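Local coordinates for protein lysozyme (Asticcacaulis excentricus, PDB 6H9D) that belongs to the peptidoglycan-cleaving lysozymes as the muramidase domain of SpmX, and probably serves cell morphogenesis and stalk synthesis after co-option from a phage lysin, at residues T121-N126 and Y130-L135; V85-N90 and A140-L145. All coordinates share one frame; numbering follows the deposited sequence.

Interaction 1: T121-N126 and Y130-L135; sequences TSAEFN and YVLAPL
Leu-132 N and Thr-121 O form the shortest of three backbone hydrogen bonds here, 2.7 Å long. The CA of Val-131 adds a CA-H...O contact to the same oxygen, so Thr-121 O receives two neighbouring groups of the returning chain. The other two bonds link Ala-123 and Tyr-130 in both directions: Ala-123 N reaches Tyr-130 O at 2.9 Å, and Tyr-130 N reaches Ala-123 O at 2.9 Å. That double link makes them an antiparallel hydrogen-bonded pair. Ser-122 and Val-131 follow as the non-hydrogen-bonded pair, their CA atoms 4.2 Å apart.

Side chains pack on the face that carries Ala-123 and Tyr-130. Further out, the phenol of Tyr-130 lies alongside the first strand, its CG anti to the carbonyl carbon (chi1 -70°). Ala-123 O is at the edge of this ring, and CE1 comes to 3.7 Å from Phe-125 CB. Only the root of Phe-125 takes part, because its ring is carried away from the tyrosine; the two rings do not stack. At the base, one methyl of Leu-132, CD1, lies 3.8 Å from Ala-123 CB. Beyond it, Leu-135 in the first turn of the following helix sets CB 3.6 Å from Thr-121 CA, with CD1 resting against the same backbone. Thr-121 is the buried residue of the contact; its OG1 bonds to Asp-118 O, and its side chain also touches Ile-136 and Arg-139.

Leu-132 occupies the N-cap position of helix 133-146, and its N-H bond to Thr-121 O falls where the strand gives way to the helix. This is a two-stranded antiparallel beta hairpin, largely exposed, running directly into the C-terminal helix of the domain.

Interaction 2: V85-N90 and A140-L145; sequences VSFCFN and ASEKSL
Ser-86 OG donates a 2.6 Å hydrogen bond to Glu-142 OE2, and this bond is the heart of a small, buried contact between helices 78-91 and 133-146. The carboxylate accepts it on the anti lone pair of OE2, on the side away from OE1. With OG opposite its backbone N and beside the carbonyl carbon (chi1 179°), the serine hydroxyl meets OE2. Glu-142 reaches across with a chain extended beyond CG, and its CG passes 3.6 Å from Ser-86 OG.

The second oxygen meets a ring. Glu-142 OE1 sits in the plane of the Phe-87 ring, at its edge, 3.8 Å from CD1, with the carboxylate plane turned 78° from the ring. An oxygen placed there faces the slightly positive ring hydrogens rather than the pi cloud. Phe-87 itself packs edge-to-face with Trp-120. Side chains and not backbones do the touching in this close-fitting patch, since the CA atoms of Phe-87 and Glu-142, the nearest across the contact, are 7.0 Å apart.

Two arginines complete the polar cluster: Arg-139 makes a salt bridge to OE1, and Arg-138 to OE2 through NE while its NH2 bonds to Ser-86 OG. Both carboxylate oxygens are thus engaged, and the surrounding positive charge would probably keep this buried glutamate ionised.

Away from this patch the contact is loose. Leu-145 CD2 stays 6.4 Å from Ser-86 CB, and Leu-145 packs instead on Leu-13 of helix 8-16. Ala-140 and Ser-144 are on the exposed side of helix 133-146. What joins the two helices is a long acid reaching from one helix to the other to meet a serine and a ring edge, a buried polar link inside the helical lobe of a phage-type lysozyme fold.

In the fold
Helix 133-146 is shared by both contacts: interaction 1 sits at its N-terminal start and interaction 2 nearer its C-terminal end, with centres 17 Å apart. They meet where Leu-135 CD2 packs 3.7 Å from Asn-90 OD1, so the first turn of the helix touches the end of segment 85-90. Along the chain, the hairpin is nested within the loop closed by interaction 2. Their settings differ sharply: the centre of interaction 2 is about 6 Å from the centre of the chain, that of interaction 1 about 17 Å, at the surface. Arg-139 bridges them, touching Thr-121 at the foot of the hairpin while pairing with Glu-142.

Interaction 1: T121-N126 and Y130-L135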
ATOM      1  N   THR A 121     -10.032  -5.363   6.623  1.00 33.02           N
ATOM      2  CA  THR A 121      -9.267  -6.354   7.347  1.00 37.16           C
ATOM      3  C   THR A 121      -9.849  -7.757   7.142  1.00 38.98           C
ATOM      4  O   THR A 121      -9.602  -8.621   7.943  1.00 48.06           O
ATOM      5  CB  THR A 121      -9.225  -6.034   8.841  1.00 44.11           C
ATOM      6  OG1 THR A 121     -10.590  -5.975   9.261  1.00 43.97           O
ATOM      7  CG2 THR A 121      -8.504  -4.737   9.155  1.00 43.55           C
ATOM      8  N   SER A 122     -10.612  -7.965   6.072  1.00 40.16           N
ATOM      9  CA  SER A 122     -11.256  -9.250   5.871  1.00 45.27           C
ATOM     10  C   SER A 122     -11.267  -9.643   4.390  1.00 41.34           C
ATOM     11  O   SER A 122     -11.235  -8.799   3.506  1.00 43.99           O
ATOM     12  CB  SER A 122     -12.663  -9.233   6.445  1.00 45.82           C
ATOM     13  OG  SER A 122     -13.457  -8.287   5.756  1.00 48.79           O
ATOM     14  N   ALA A 123     -11.348 -10.957   4.148  1.00 44.40           N
ATOM     15  CA  ALA A 123     -11.532 -11.503   2.806  1.00 44.33           C
ATOM     16  C   ALA A 123     -12.764 -12.420   2.780  1.00 53.63           C
ATOM     17  O   ALA A 123     -13.278 -12.808   3.832  1.00 45.29           O
ATOM     18  CB  ALA A 123     -10.292 -12.241   2.378  1.00 49.11           C
ATOM     19  N   GLU A 124     -13.194 -12.764   1.558  1.00 50.04           N
ATOM     20  CA  GLU A 124     -14.402 -13.514   1.296  1.00 55.98           C
ATOM     21  C   GLU A 124     -14.034 -14.945   0.868  1.00 51.75           C
ATOM     22  O   GLU A 124     -13.164 -15.164   0.032  1.00 45.10           O
ATOM     23  CB  GLU A 124     -15.205 -12.782   0.221  1.00 61.11           C
ATOM     24  CG  GLU A 124     -16.676 -13.135   0.190  1.00 70.46           C
ATOM     25  CD  GLU A 124     -17.582 -11.971  -0.173  1.00 73.55           C
ATOM     26  OE1 GLU A 124     -17.445 -10.904   0.467  1.00 68.62           O
ATOM     27  OE2 GLU A 124     -18.424 -12.129  -1.091  1.00 71.08           O
ATOM     28  N   PHE A 125     -14.701 -15.921   1.480  1.00 45.54           N
ATOM     29  CA  PHE A 125     -14.650 -17.312   1.039  1.00 47.06           C
ATOM     30  C   PHE A 125     -16.084 -17.826   0.883  1.00 42.87           C
ATOM     31  O   PHE A 125     -16.841 -17.965   1.883  1.00 44.09           O
ATOM     32  CB  PHE A 125     -13.870 -18.196   2.009  1.00 40.05           C
ATOM     33  CG  PHE A 125     -13.706 -19.623   1.547  1.00 39.52           C
ATOM     34  CD1 PHE A 125     -12.692 -19.978   0.678  1.00 42.75           C
ATOM     35  CD2 PHE A 125     -14.577 -20.612   1.980  1.00 42.66           C
ATOM     36  CE1 PHE A 125     -12.537 -21.289   0.263  1.00 47.96           C
ATOM     37  CE2 PHE A 125     -14.435 -21.923   1.547  1.00 41.65           C
ATOM     38  CZ  PHE A 125     -13.411 -22.262   0.698  1.00 42.64           C
ATOM     39  N   ASN A 126     -16.464 -18.032  -0.378  1.00 43.81           N
ATOM     40  CA  ASN A 126     -17.797 -18.504  -0.744  1.00 43.29           C
ATOM     41  C   ASN A 126     -18.860 -17.712   0.016  1.00 42.87           C
ATOM     42  O   ASN A 126     -19.745 -18.294   0.662  1.00 46.11           O
ATOM     43  CB  ASN A 126     -17.978 -19.995  -0.452  1.00 45.21           C
ATOM     44  CG  ASN A 126     -19.263 -20.544  -1.033  1.00 42.64           C
ATOM     45  OD1 ASN A 126     -19.715 -20.097  -2.084  1.00 43.18           O
ATOM     46  ND2 ASN A 126     -19.866 -21.497  -0.351  1.00 37.29           N
ATOM     47  N   TYR A 130     -14.086 -13.437   6.505  1.00 37.06           N
ATOM     48  CA  TYR A 130     -13.061 -13.875   7.437  1.00 35.35           C
ATOM     49  C   TYR A 130     -12.110 -12.709   7.728  1.00 41.15           C
ATOM     50  O   TYR A 130     -11.665 -12.021   6.802  1.00 42.90           O
ATOM     51  CB  TYR A 130     -12.289 -15.061   6.863  1.00 43.34           C
ATOM     52  CG  TYR A 130     -13.081 -16.343   6.790  1.00 42.27           C
ATOM     53  CD1 TYR A 130     -13.913 -16.606   5.716  1.00 48.37           C
ATOM     54  CD2 TYR A 130     -13.029 -17.274   7.811  1.00 47.18           C
ATOM     55  CE1 TYR A 130     -14.642 -17.782   5.641  1.00 45.38           C
ATOM     56  CE2 TYR A 130     -13.754 -18.455   7.751  1.00 48.35           C
ATOM     57  CZ  TYR A 130     -14.546 -18.718   6.652  1.00 44.18           C
ATOM     58  OH  TYR A 130     -15.257 -19.877   6.573  1.00 55.24           O
ATOM     59  N   VAL A 131     -11.882 -12.452   9.005  1.00 44.11           N
ATOM     60  CA  VAL A 131     -10.948 -11.381   9.426  1.00 49.97           C
ATOM     61  C   VAL A 131      -9.551 -11.916   9.147  1.00 48.70           C
ATOM     62  O   VAL A 131      -9.331 -13.090   9.414  1.00 37.57           O
ATOM     63  CB  VAL A 131     -11.096 -11.065  10.919  1.00 47.48           C
ATOM     64  CG1 VAL A 131     -10.522 -12.189  11.746  1.00 56.59           C
ATOM     65  CG2 VAL A 131     -10.415  -9.763  11.282  1.00 51.05           C
ATOM     66  N   LEU A 132      -8.689 -11.081   8.574  1.00 41.67           N
ATOM     67  CA  LEU A 132      -7.299 -11.498   8.304  1.00 36.13           C
ATOM     68  C   LEU A 132      -6.398 -10.892   9.381  1.00 39.72           C
ATOM     69  O   LEU A 132      -6.249  -9.684   9.425  1.00 41.06           O
ATOM     70  CB  LEU A 132      -6.909 -11.076   6.892  1.00 43.26           C
ATOM     71  CG  LEU A 132      -7.760 -11.665   5.772  1.00 48.90           C
ATOM     72  CD1 LEU A 132      -7.364 -11.101   4.426  1.00 51.06           C
ATOM     73  CD2 LEU A 132      -7.658 -13.170   5.751  1.00 50.54           C
ATOM     74  N   ALA A 133      -5.817 -11.746  10.214  1.00 42.01           N
ATOM     75  CA  ALA A 133      -4.920 -11.310  11.299  1.00 43.80           C
ATOM     76  C   ALA A 133      -3.837 -10.384  10.742  1.00 34.02           C
ATOM     77  O   ALA A 133      -3.614  -9.341  11.319  1.00 33.07           O
ATOM     78  CB  ALA A 133      -4.336 -12.512  11.983  1.00 51.62           C
ATOM     79  N   PRO A 134      -3.163 -10.706   9.623  1.00 38.36           N
ATOM     80  CA  PRO A 134      -2.168  -9.807   9.052  1.00 36.11           C
ATOM     81  C   PRO A 134      -2.686  -8.398   8.734  1.00 31.24           C
ATOM     82  O   PRO A 134      -1.944  -7.496   8.860  1.00 29.97           O
ATOM     83  CB  PRO A 134      -1.745 -10.525   7.769  1.00 41.89           C
ATOM     84  CG  PRO A 134      -1.943 -11.962   8.107  1.00 42.79           C
ATOM     85  CD  PRO A 134      -3.223 -11.966   8.901  1.00 39.75           C
ATOM     86  N   LEU A 135      -3.936  -8.275   8.306  1.00 29.32           N
ATOM     87  CA  LEU A 135      -4.500  -6.958   7.965  1.00 29.01           C
ATOM     88  C   LEU A 135      -4.760  -6.170   9.249  1.00 29.62           C
ATOM     89  O   LEU A 135      -4.617  -4.971   9.223  1.00 28.56           O
ATOM     90  CB  LEU A 135      -5.739  -7.163   7.096  1.00 31.06           C
ATOM     91  CG  LEU A 135      -5.464  -7.736   5.704  1.00 34.80           C
ATOM     92  CD1 LEU A 135      -6.727  -7.793   4.873  1.00 40.13           C
ATOM     93  CD2 LEU A 135      -4.391  -6.950   4.975  1.00 38.65           C
TER

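Interaction 2: V85-N90 and A140-L145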
ATOM      1  N   VAL A  85      -0.668   6.039   1.105  1.00 24.72           N
ATOM      2  CA  VAL A  85      -0.020   5.323   0.005  1.00 28.14           C
ATOM      3  C   VAL A  85       0.089   3.829   0.336  1.00 29.84           C
ATOM      4  O   VAL A  85      -0.195   2.980  -0.500  1.00 31.42           O
ATOM      5  CB  VAL A  85       1.357   5.921  -0.316  1.00 34.34           C
ATOM      6  CG1 VAL A  85       2.135   5.020  -1.257  1.00 35.05           C
ATOM      7  CG2 VAL A  85       1.233   7.310  -0.917  1.00 34.06           C
ATOM      8  N   SER A  86       0.451   3.514   1.584  1.00 29.36           N
ATOM      9  CA  SER A  86       0.569   2.152   2.039  1.00 26.69           C
ATOM     10  C   SER A  86      -0.792   1.470   1.923  1.00 27.33           C
ATOM     11  O   SER A  86      -0.916   0.348   1.397  1.00 28.85           O
ATOM     12  CB  SER A  86       1.102   2.075   3.461  1.00 29.01           C
ATOM     13  OG  SER A  86       1.180   0.714   3.903  1.00 30.58           O
ATOM     14  N   PHE A  87      -1.819   2.197   2.359  1.00 23.94           N
ATOM     15  CA  PHE A  87      -3.170   1.692   2.423  1.00 24.30           C
ATOM     16  C   PHE A  87      -3.704   1.469   0.993  1.00 28.80           C
ATOM     17  O   PHE A  87      -4.169   0.396   0.654  1.00 31.33           O
ATOM     18  CB  PHE A  87      -4.043   2.670   3.207  1.00 24.78           C
ATOM     19  CG  PHE A  87      -5.500   2.280   3.268  1.00 24.85           C
ATOM     20  CD1 PHE A  87      -5.916   1.232   4.067  1.00 30.66           C
ATOM     21  CD2 PHE A  87      -6.444   2.958   2.517  1.00 29.57           C
ATOM     22  CE1 PHE A  87      -7.254   0.866   4.110  1.00 35.56           C
ATOM     23  CE2 PHE A  87      -7.782   2.600   2.575  1.00 32.61           C
ATOM     24  CZ  PHE A  87      -8.185   1.552   3.365  1.00 31.60           C
ATOM     25  N   CYS A  88      -3.536   2.486   0.153  1.00 27.80           N
ATOM     26  CA  CYS A  88      -3.959   2.455  -1.234  1.00 27.53           C
ATOM     27  C   CYS A  88      -3.213   1.368  -2.021  1.00 26.89           C
ATOM     28  O   CYS A  88      -3.826   0.665  -2.795  1.00 32.78           O
ATOM     29  CB  CYS A  88      -3.791   3.817  -1.888  1.00 31.60           C
ATOM     30  SG  CYS A  88      -4.411   3.792  -3.594  1.00 33.12           S
ATOM     31  N   PHE A  89      -1.909   1.185  -1.760  1.00 25.31           N
ATOM     32  CA  PHE A  89      -1.131   0.108  -2.350  1.00 26.29           C
ATOM     33  C   PHE A  89      -1.741  -1.249  -2.002  1.00 30.61           C
ATOM     34  O   PHE A  89      -1.817  -2.155  -2.836  1.00 28.02           O
ATOM     35  CB  PHE A  89       0.334   0.181  -1.895  1.00 28.42           C
ATOM     36  CG  PHE A  89       1.268  -0.807  -2.540  1.00 30.38           C
ATOM     37  CD1 PHE A  89       1.388  -0.882  -3.918  1.00 26.06           C
ATOM     38  CD2 PHE A  89       2.044  -1.661  -1.767  1.00 31.04           C
ATOM     39  CE1 PHE A  89       2.253  -1.786  -4.510  1.00 33.52           C
ATOM     40  CE2 PHE A  89       2.901  -2.577  -2.356  1.00 36.00           C
ATOM     41  CZ  PHE A  89       3.033  -2.620  -3.728  1.00 34.81           C
ATOM     42  N   ASN A  90      -2.177  -1.397  -0.750  1.00 29.20           N
ATOM     43  CA  ASN A  90      -2.641  -2.664  -0.247  1.00 28.24           C
ATOM     44  C   ASN A  90      -4.028  -2.986  -0.829  1.00 27.99           C
ATOM     45  O   ASN A  90      -4.273  -4.117  -1.209  1.00 30.57           O
ATOM     46  CB  ASN A  90      -2.655  -2.660   1.286  1.00 28.33           C
ATOM     47  CG  ASN A  90      -3.118  -3.966   1.883  1.00 30.28           C
ATOM     48  OD1 ASN A  90      -3.978  -3.967   2.754  1.00 33.31           O
ATOM     49  ND2 ASN A  90      -2.577  -5.069   1.403  1.00 28.95           N
ATOM     50  N   ALA A 140      -3.129  -1.436  11.984  1.00 28.50           N
ATOM     51  CA  ALA A 140      -2.660  -0.791  13.234  1.00 26.52           C
ATOM     52  C   ALA A 140      -1.440   0.084  12.921  1.00 27.32           C
ATOM     53  O   ALA A 140      -1.404   1.251  13.307  1.00 28.25           O
ATOM     54  CB  ALA A 140      -2.376  -1.835  14.251  1.00 27.44           C
ATOM     55  N   SER A 141      -0.483  -0.456  12.156  1.00 29.49           N
ATOM     56  CA  SER A 141       0.722   0.292  11.740  1.00 27.19           C
ATOM     57  C   SER A 141       0.361   1.489  10.848  1.00 29.35           C
ATOM     58  O   SER A 141       0.908   2.583  11.016  1.00 28.42           O
ATOM     59  CB  SER A 141       1.721  -0.594  11.044  1.00 34.13           C
ATOM     60  OG  SER A 141       2.143  -1.640  11.874  1.00 38.26           O
ATOM     61  N   GLU A 142      -0.552   1.297   9.887  1.00 26.84           N
ATOM     62  CA  GLU A 142      -0.928   2.398   8.975  1.00 26.15           C
ATOM     63  C   GLU A 142      -1.637   3.511   9.765  1.00 27.60           C
ATOM     64  O   GLU A 142      -1.380   4.708   9.587  1.00 27.68           O
ATOM     65  CB  GLU A 142      -1.784   1.854   7.836  1.00 26.53           C
ATOM     66  CG  GLU A 142      -0.956   1.088   6.808  1.00 30.21           C
ATOM     67  CD  GLU A 142      -1.732   0.257   5.797  1.00 30.19           C
ATOM     68  OE1 GLU A 142      -2.888  -0.032   6.066  1.00 31.46           O
ATOM     69  OE2 GLU A 142      -1.137  -0.140   4.776  1.00 30.25           O
ATOM     70  N   LYS A 143      -2.551   3.114  10.645  1.00 26.82           N
ATOM     71  CA  LYS A 143      -3.319   4.062  11.423  1.00 27.45           C
ATOM     72  C   LYS A 143      -2.389   4.839  12.366  1.00 25.14           C
ATOM     73  O   LYS A 143      -2.540   6.059  12.504  1.00 30.99           O
ATOM     74  CB  LYS A 143      -4.416   3.344  12.215  1.00 27.92           C
ATOM     75  CG  LYS A 143      -5.554   2.799  11.366  1.00 31.89           C
ATOM     76  CD  LYS A 143      -6.444   1.811  12.094  1.00 28.90           C
ATOM     77  CE  LYS A 143      -7.232   2.450  13.212  1.00 31.66           C
ATOM     78  NZ  LYS A 143      -8.057   1.433  13.899  1.00 32.69           N
ATOM     79  N   SER A 144      -1.437   4.140  12.989  1.00 27.58           N
ATOM     80  CA  SER A 144      -0.450   4.788  13.883  1.00 30.16           C
ATOM     81  C   SER A 144       0.284   5.900  13.139  1.00 28.05           C
ATOM     82  O   SER A 144       0.302   7.035  13.605  1.00 25.98           O
ATOM     83  CB  SER A 144       0.535   3.823  14.473  1.00 30.59           C
ATOM     84  OG  SER A 144      -0.088   3.054  15.485  1.00 37.39           O
ATOM     85  N   LEU A 145       0.836   5.570  11.971  1.00 28.19           N
ATOM     86  CA  LEU A 145       1.572   6.563  11.193  1.00 28.10           C
ATOM     87  C   LEU A 145       0.632   7.699  10.784  1.00 26.25           C
ATOM     88  O   LEU A 145       0.967   8.883  10.915  1.00 28.86           O
ATOM     89  CB  LEU A 145       2.194   5.898   9.956  1.00 29.41           C
ATOM     90  CG  LEU A 145       2.990   6.830   9.033  1.00 30.95           C
ATOM     91  CD1 LEU A 145       4.158   7.468   9.797  1.00 38.47           C
ATOM     92  CD2 LEU A 145       3.519   6.088   7.817  1.00 32.65           C
TER